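Local coordinates for protein oxidized polyvinyl alcohol hydrolase (Sphingopyxis, PDB 3WLA) that hydrolyses beta-diketones such as 4,6-nonanedione and cleaves oxidized polyvinyl alcohol in the second step of polyvinyl alcohol degradation, at residues G55-N63 / P94-N102; R205-W216 / D256-Y267. One frame throughout, in Å; residues are numbered along the deposited sequence.

How the contacts relate
Contact 1 lies at the catalytic centre of this alpha/beta-hydrolase, whereas contact 2 packs a crossover helix of the same fold further out; their centres are 28 Å apart and their nearest atoms about 7 Å apart, without touching. Contact 1 joins a loop and the start of helix 60-65 to a second loop: the side chain of Thr-56 is about 5 Å from that of Ser-162, probably the nucleophile, and a sulfate ion bridges the two. In contact 2, where the side chain of Asp-256 is about 12 Å from that of Ser-162, the end of helix 201-210 and the turn after it meet helix 257-269 in a buried seam. Along the chain they follow in series, contact 1 closing before contact 2 opens.

Contact 1: G55-N63 / P94-N102; sequences GTVEATNWN and PNLGAGACN. With SO4 (sulfate ion), chain D.
The side-chain amides of Asn-61 and Asn-95 meet with their planes 62° apart: ND2 of Asn-61 donates within its own amide plane to OD1 of Asn-95 (2.9 Å), which it approaches from above the carbonyl plane. Nearby, the Trp-62 indole has Glu-58 C and Ala-59 N over one face, near the rim, while Gly-97 CA comes obliquely to within 4.3 Å of CH2; a water links its NE1 to Asn-95 O. Asn-61 also uses its backbone, N donating nearly straight (170°) to Pro-94 O, and Asn-61 ND2 lies 3.6 Å from Pro-94 CG. With CG beside the backbone N (chi1 -82°), both donors of Asn-61 reach the neighbouring residues Pro-94 and Asn-95. An alanine here would keep the backbone bond but would probably leave Asn-95 OD1 without its mate and open a gap beside Pro-94. At the other end Val-57 CG1 rests on Ala-98 CB (3.9 Å), and Thr-56 CG2 touches Asn-102 OD1 (3.5 Å). Thr-56 OG1 is held by Trp-111 and bonds the sulfate; Thr-56 N reaches sulfate O1 at 2.8 Å and Val-57 N reaches O2 at 2.9 Å. Two adjacent backbone N-H groups gripping an anion that also bonds Ser-162 OG, in the loop after strand 47-53, are consistent with the oxyanion hole of an alpha/beta-hydrolase.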
# COMPACT_ATOMS: atom_id res chain seq x y z
N GLY A 55 6.72 -6.21 -2.35
CA GLY A 55 7.70 -5.47 -1.64
C GLY A 55 9.08 -5.53 -2.28
O GLY A 55 9.28 -5.20 -3.45
N THR A 56 10.05 -5.96 -1.51
CA THR A 56 11.41 -5.92 -2.03
C THR A 56 11.88 -7.16 -2.79
O THR A 56 12.62 -7.03 -3.80
CB THR A 56 12.41 -5.74 -0.87
OG1 THR A 56 12.03 -4.61 -0.05
CG2 THR A 56 13.88 -5.66 -1.45
N VAL A 57 11.46 -8.34 -2.33
CA VAL A 57 11.96 -9.57 -2.95
C VAL A 57 11.00 -10.50 -3.66
O VAL A 57 11.43 -11.52 -4.22
CB VAL A 57 12.82 -10.37 -1.94
CG1 VAL A 57 13.91 -9.44 -1.36
CG2 VAL A 57 11.95 -10.93 -0.85
N GLU A 58 9.71 -10.20 -3.69
CA GLU A 58 8.79 -11.12 -4.39
C GLU A 58 8.42 -10.56 -5.76
O GLU A 58 8.28 -9.34 -5.95
CB GLU A 58 7.52 -11.33 -3.56
CG GLU A 58 7.83 -11.96 -2.19
CD GLU A 58 6.58 -12.02 -1.33
OE1 GLU A 58 6.12 -10.93 -0.93
OE2 GLU A 58 6.06 -13.14 -1.10
N ALA A 59 8.23 -11.45 -6.72
CA ALA A 59 7.89 -11.03 -8.09
C ALA A 59 6.40 -10.70 -8.15
O ALA A 59 5.63 -11.37 -7.43
CB ALA A 59 8.15 -12.21 -9.10
N THR A 60 6.01 -9.79 -9.04
CA THR A 60 4.59 -9.45 -9.21
C THR A 60 3.75 -10.71 -9.50
O THR A 60 2.64 -10.88 -8.93
CB THR A 60 4.41 -8.40 -10.32
OG1 THR A 60 4.93 -7.15 -9.84
CG2 THR A 60 2.87 -8.20 -10.74
N ASN A 61 4.25 -11.59 -10.35
CA ASN A 61 3.49 -12.80 -10.64
C ASN A 61 3.34 -13.73 -9.42
O ASN A 61 2.36 -14.45 -9.34
CB ASN A 61 4.08 -13.54 -11.82
CG ASN A 61 3.64 -12.96 -13.14
OD1 ASN A 61 2.70 -12.17 -13.21
ND2 ASN A 61 4.33 -13.36 -14.22
N TRP A 62 4.31 -13.74 -8.51
CA TRP A 62 4.16 -14.55 -7.31
C TRP A 62 2.99 -14.02 -6.50
O TRP A 62 2.17 -14.79 -6.06
CB TRP A 62 5.38 -14.52 -6.41
CG TRP A 62 6.64 -14.97 -7.07
CD1 TRP A 62 6.80 -15.43 -8.36
CD2 TRP A 62 7.94 -14.94 -6.49
NE1 TRP A 62 8.12 -15.67 -8.61
CE2 TRP A 62 8.85 -15.38 -7.47
CE3 TRP A 62 8.43 -14.58 -5.22
CZ2 TRP A 62 10.22 -15.47 -7.23
CZ3 TRP A 62 9.82 -14.68 -4.97
CH2 TRP A 62 10.69 -15.12 -5.97
N ASN A 63 2.96 -12.71 -6.27
CA ASN A 63 1.90 -12.11 -5.50
C ASN A 63 0.53 -12.47 -6.09
O ASN A 63 -0.43 -12.66 -5.35
CB ASN A 63 2.14 -10.61 -5.46
CG ASN A 63 1.04 -9.85 -4.78
OD1 ASN A 63 0.00 -9.58 -5.39
ND2 ASN A 63 1.27 -9.45 -3.51
N PRO A 94 7.63 -9.24 -14.85
CA PRO A 94 6.76 -9.62 -13.71
C PRO A 94 7.20 -10.82 -12.93
O PRO A 94 6.65 -11.13 -11.88
CB PRO A 94 5.39 -9.81 -14.35
CG PRO A 94 5.75 -10.41 -15.75
CD PRO A 94 7.04 -9.65 -16.14
N ASN A 95 8.18 -11.51 -13.48
CA ASN A 95 8.76 -12.68 -12.84
C ASN A 95 10.04 -12.37 -12.06
O ASN A 95 10.64 -13.27 -11.47
CB ASN A 95 9.01 -13.75 -13.93
CG ASN A 95 7.70 -14.27 -14.48
OD1 ASN A 95 6.85 -14.66 -13.70
ND2 ASN A 95 7.50 -14.22 -15.79
N LEU A 96 10.48 -11.12 -12.07
CA LEU A 96 11.68 -10.76 -11.34
C LEU A 96 11.29 -10.53 -9.86
O LEU A 96 10.45 -9.68 -9.56
CB LEU A 96 12.29 -9.46 -11.88
CG LEU A 96 13.51 -9.13 -11.01
CD1 LEU A 96 14.71 -10.04 -11.45
CD2 LEU A 96 13.85 -7.67 -11.15
N GLY A 97 11.97 -11.26 -9.00
CA GLY A 97 11.74 -11.22 -7.56
C GLY A 97 12.48 -10.07 -6.87
O GLY A 97 11.88 -9.07 -6.44
N ALA A 98 13.79 -10.19 -6.76
CA ALA A 98 14.54 -9.14 -6.10
C ALA A 98 15.42 -8.34 -7.09
O ALA A 98 15.09 -7.19 -7.39
CB ALA A 98 15.39 -9.76 -4.96
N GLY A 99 16.51 -8.91 -7.56
CA GLY A 99 17.35 -8.18 -8.50
C GLY A 99 17.77 -6.79 -8.00
O GLY A 99 18.12 -6.61 -6.82
N ALA A 100 17.74 -5.82 -8.90
CA ALA A 100 18.11 -4.44 -8.58
C ALA A 100 17.11 -3.84 -7.60
O ALA A 100 17.35 -2.79 -6.97
CB ALA A 100 18.18 -3.58 -9.89
N CYS A 101 15.96 -4.48 -7.47
CA CYS A 101 15.00 -3.93 -6.52
C CYS A 101 15.51 -3.95 -5.06
O CYS A 101 15.17 -3.07 -4.28
CB CYS A 101 13.67 -4.70 -6.62
SG CYS A 101 12.90 -4.45 -8.28
N ASN A 102 16.33 -4.93 -4.71
CA ASN A 102 16.80 -5.04 -3.32
C ASN A 102 17.97 -4.09 -3.16
O ASN A 102 19.15 -4.46 -3.29
CB ASN A 102 17.19 -6.49 -3.05
CG ASN A 102 17.57 -6.75 -1.59
OD1 ASN A 102 17.29 -5.96 -0.69
ND2 ASN A 102 18.20 -7.89 -1.36
S SO4 D . 10.04 -7.91 1.33
O1 SO4 D . 9.93 -6.45 1.23
O2 SO4 D . 9.79 -8.53 -0.00
O3 SO4 D . 11.40 -8.26 1.69
O4 SO4 D . 9.13 -8.48 2.32
O HOH W 1 8.53 -8.42 -10.71
O HOH W 2 10.28 -15.83 -11.03

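Contact 2: R205-W216 / D256-Y267; sequences RKMVAAAPAKIW and DYRPTTQASSNY
Helix 201-210 and the type I turn from Ala-211 to Lys-214 pack against helix 257-269, and Asn-266 shows how one amide can pin such a turn to a helix. Its ND2 donates to both Pro-212 O (2.8 Å, nearly straight at 175°) and Lys-214 O (2.9 Å, more bent), in each case from above the carbonyl plane. OD1 in turn accepts from Gln-262 NE2 and from Arg-330, so this buried amide has partners at both ends and its rotation is fixed. Gln-262 extends CG away from the backbone N (chi1 177°), which puts it 3.2 Å from Pro-212 O; the bend beyond turns the amide so that NE2 meets Asn-266 OD1. Past the turn, Ile-215 CG2 comes to the edge of the Tyr-267 ring, near its plane, and Ile-215 CD1 approaches Asn-266 O to 3.3 Å. Trp-216 CB meets Ala-263 CB at 4.3 Å, and a water joins Trp-216 N to Ala-263 O; the Trp-216 indole has Lys-214 CE over one face and Val-208 CG2 over the other, both toward the rim. The other methyl of Val-208, CG1, packs on Pro-259 CB (3.6 Å), the two side chains crossing at about a right angle. At the far end Arg-205 NH2 forms a salt bridge to Asp-256 OD2 (3.1 Å), which lies in the guanidinium plane and is met on its anti side, tilted out of the carboxylate plane, the two groups being turned nearly at right angles; Arg-205 NH1 bonds Gln-202. Asp-256 OD1 meanwhile accepts from Arg-258 N. One carboxylate thus serves as N-cap and bridge at the start of the helix that crosses between parallel strands 232-238 and 274-280, a beta-alpha-beta connection of the alpha/beta-hydrolase fold.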
# COMPACT_ATOMS: atom_id res chain seq x y z
N ARG A 205 12.79 4.12 16.89
CA ARG A 205 11.95 3.10 17.56
C ARG A 205 11.60 3.55 18.96
O ARG A 205 10.47 3.35 19.44
CB ARG A 205 12.70 1.76 17.73
CG ARG A 205 12.18 0.64 16.95
CD ARG A 205 12.36 -0.72 17.59
NE ARG A 205 13.73 -1.07 17.88
CZ ARG A 205 14.20 -2.33 17.84
NH1 ARG A 205 15.46 -2.59 18.14
NH2 ARG A 205 13.41 -3.31 17.42
N LYS A 206 12.61 4.09 19.63
CA LYS A 206 12.39 4.50 21.01
C LYS A 206 11.46 5.71 21.07
O LYS A 206 10.50 5.68 21.83
CB LYS A 206 13.73 4.78 21.73
CG LYS A 206 14.67 3.58 21.81
CD LYS A 206 15.80 3.82 22.83
CE LYS A 206 16.84 2.68 22.85
NZ LYS A 206 16.28 1.34 23.22
N MET A 207 11.68 6.73 20.24
CA MET A 207 10.80 7.90 20.37
C MET A 207 9.33 7.53 20.16
O MET A 207 8.44 8.07 20.84
CB MET A 207 11.26 9.05 19.47
CG MET A 207 11.12 8.86 17.98
SD MET A 207 11.88 10.22 17.11
CE MET A 207 10.88 10.23 15.57
N VAL A 208 9.06 6.55 19.29
CA VAL A 208 7.68 6.18 19.07
C VAL A 208 7.15 5.38 20.25
O VAL A 208 6.03 5.64 20.70
CB VAL A 208 7.49 5.39 17.75
CG1 VAL A 208 6.13 4.73 17.77
CG2 VAL A 208 7.54 6.33 16.56
N ALA A 209 7.92 4.41 20.75
CA ALA A 209 7.50 3.63 21.93
C ALA A 209 7.30 4.55 23.16
O ALA A 209 6.55 4.21 24.06
CB ALA A 209 8.55 2.56 22.27
N ALA A 210 7.98 5.70 23.19
CA ALA A 210 7.81 6.66 24.28
C ALA A 210 6.49 7.46 24.15
O ALA A 210 5.97 7.94 25.15
CB ALA A 210 8.99 7.61 24.32
N ALA A 211 5.95 7.58 22.94
CA ALA A 211 4.71 8.33 22.69
C ALA A 211 3.90 7.56 21.66
O ALA A 211 3.68 8.04 20.55
CB ALA A 211 5.05 9.75 22.15
N PRO A 212 3.39 6.38 22.05
CA PRO A 212 2.60 5.54 21.15
C PRO A 212 1.25 6.02 20.61
O PRO A 212 0.69 5.36 19.71
CB PRO A 212 2.51 4.22 21.91
CG PRO A 212 2.51 4.65 23.32
CD PRO A 212 3.51 5.76 23.37
N ALA A 213 0.72 7.14 21.12
CA ALA A 213 -0.57 7.63 20.62
C ALA A 213 -0.39 8.91 19.84
O ALA A 213 -1.32 9.40 19.21
CB ALA A 213 -1.54 7.86 21.76
N LYS A 214 0.81 9.43 19.89
CA LYS A 214 1.11 10.65 19.16
C LYS A 214 0.98 10.48 17.65
O LYS A 214 1.17 9.38 17.13
CB LYS A 214 2.51 11.07 19.51
CG LYS A 214 3.14 12.08 18.59
CD LYS A 214 4.48 12.52 19.18
CE LYS A 214 5.28 13.34 18.17
NZ LYS A 214 4.40 14.38 17.62
N ILE A 215 0.64 11.57 16.96
CA ILE A 215 0.56 11.57 15.49
C ILE A 215 1.98 11.87 15.12
O ILE A 215 2.48 12.94 15.45
CB ILE A 215 -0.30 12.73 14.90
CG1 ILE A 215 -1.74 12.66 15.42
CG2 ILE A 215 -0.28 12.69 13.36
CD1 ILE A 215 -2.44 11.30 15.30
N TRP A 216 2.66 10.91 14.50
CA TRP A 216 4.02 11.12 14.04
C TRP A 216 4.10 11.47 12.57
O TRP A 216 3.43 10.83 11.75
CB TRP A 216 4.84 9.83 14.24
CG TRP A 216 5.09 9.53 15.64
CD1 TRP A 216 4.33 8.78 16.47
CD2 TRP A 216 6.16 10.06 16.44
NE1 TRP A 216 4.85 8.80 17.75
CE2 TRP A 216 5.97 9.59 17.76
CE3 TRP A 216 7.25 10.91 16.16
CZ2 TRP A 216 6.83 9.92 18.81
CZ3 TRP A 216 8.10 11.25 17.20
CH2 TRP A 216 7.89 10.75 18.52
N ASP A 256 11.20 -1.93 11.91
CA ASP A 256 10.42 -2.68 12.88
C ASP A 256 9.00 -2.20 12.61
O ASP A 256 8.69 -1.03 12.81
CB ASP A 256 10.88 -2.28 14.27
CG ASP A 256 10.04 -2.92 15.38
OD1 ASP A 256 8.93 -3.41 15.17
OD2 ASP A 256 10.53 -2.89 16.49
N TYR A 257 8.13 -3.07 12.16
CA TYR A 257 6.82 -2.62 11.83
C TYR A 257 5.86 -2.40 12.98
O TYR A 257 4.71 -2.14 12.75
CB TYR A 257 6.19 -3.55 10.81
CG TYR A 257 7.07 -3.54 9.57
CD1 TYR A 257 6.92 -2.56 8.59
CD2 TYR A 257 8.16 -4.44 9.47
CE1 TYR A 257 7.86 -2.45 7.52
CE2 TYR A 257 9.09 -4.35 8.43
CZ TYR A 257 8.92 -3.35 7.46
OH TYR A 257 9.83 -3.31 6.43
N ARG A 258 6.34 -2.49 14.21
CA ARG A 258 5.42 -2.22 15.33
C ARG A 258 5.23 -0.70 15.36
O ARG A 258 4.11 -0.19 15.23
CB ARG A 258 6.03 -2.75 16.64
CG ARG A 258 5.19 -2.53 17.92
CD ARG A 258 6.15 -2.74 19.10
NE ARG A 258 6.62 -4.12 19.11
CZ ARG A 258 5.87 -5.11 19.58
NH1 ARG A 258 4.66 -4.83 20.08
NH2 ARG A 258 6.25 -6.37 19.46
N PRO A 259 6.32 0.05 15.47
CA PRO A 259 6.08 1.49 15.51
C PRO A 259 5.51 2.05 14.21
O PRO A 259 4.77 3.06 14.22
CB PRO A 259 7.45 2.07 15.82
CG PRO A 259 8.43 0.99 15.34
CD PRO A 259 7.72 -0.27 15.79
N THR A 260 5.85 1.42 13.07
CA THR A 260 5.33 1.97 11.84
C THR A 260 3.86 1.75 11.64
O THR A 260 3.20 2.62 11.06
CB THR A 260 6.05 1.45 10.57
OG1 THR A 260 5.70 0.08 10.38
CG2 THR A 260 7.53 1.58 10.73
N THR A 261 3.33 0.61 12.05
CA THR A 261 1.88 0.41 11.86
C THR A 261 1.14 1.14 13.01
O THR A 261 -0.04 1.48 12.89
CB THR A 261 1.51 -1.06 11.80
OG1 THR A 261 1.99 -1.71 12.99
CG2 THR A 261 2.18 -1.73 10.56
N GLN A 262 1.86 1.40 14.11
CA GLN A 262 1.20 2.17 15.18
C GLN A 262 1.05 3.61 14.67
O GLN A 262 -0.03 4.20 14.72
CB GLN A 262 2.04 2.20 16.46
CG GLN A 262 1.35 3.09 17.53
CD GLN A 262 0.18 2.37 18.09
OE1 GLN A 262 0.34 1.31 18.71
NE2 GLN A 262 -1.02 2.90 17.86
N ALA A 263 2.15 4.17 14.18
CA ALA A 263 2.16 5.53 13.70
C ALA A 263 1.13 5.72 12.58
O ALA A 263 0.39 6.68 12.59
CB ALA A 263 3.52 5.90 13.22
N SER A 264 1.10 4.81 11.60
CA SER A 264 0.13 4.96 10.55
C SER A 264 -1.27 4.85 11.12
O SER A 264 -2.13 5.65 10.75
CB SER A 264 0.35 3.91 9.42
OG SER A 264 0.03 2.60 9.87
N SER A 265 -1.52 3.89 12.03
CA SER A 265 -2.87 3.75 12.54
C SER A 265 -3.32 5.03 13.28
O SER A 265 -4.49 5.42 13.20
CB SER A 265 -3.04 2.52 13.46
OG SER A 265 -2.51 2.70 14.77
N ASN A 266 -2.39 5.67 13.98
CA ASN A 266 -2.68 6.88 14.74
C ASN A 266 -3.13 8.02 13.83
O ASN A 266 -4.15 8.70 14.09
CB ASN A 266 -1.44 7.33 15.51
CG ASN A 266 -1.13 6.44 16.72
OD1 ASN A 266 -1.91 5.57 17.13
ND2 ASN A 266 0.02 6.70 17.32
N TYR A 267 -2.38 8.23 12.77
CA TYR A 267 -2.69 9.27 11.80
C TYR A 267 -4.05 9.09 11.10
O TYR A 267 -4.88 10.01 11.11
CB TYR A 267 -1.60 9.34 10.73
CG TYR A 267 -1.97 10.29 9.65
CD1 TYR A 267 -1.76 11.66 9.81
CD2 TYR A 267 -2.62 9.85 8.49
CE1 TYR A 267 -2.20 12.59 8.83
CE2 TYR A 267 -3.08 10.76 7.50
CZ TYR A 267 -2.87 12.13 7.68
OH TYR A 267 -3.30 13.02 6.70
O HOH W 3 1.35 9.31 12.88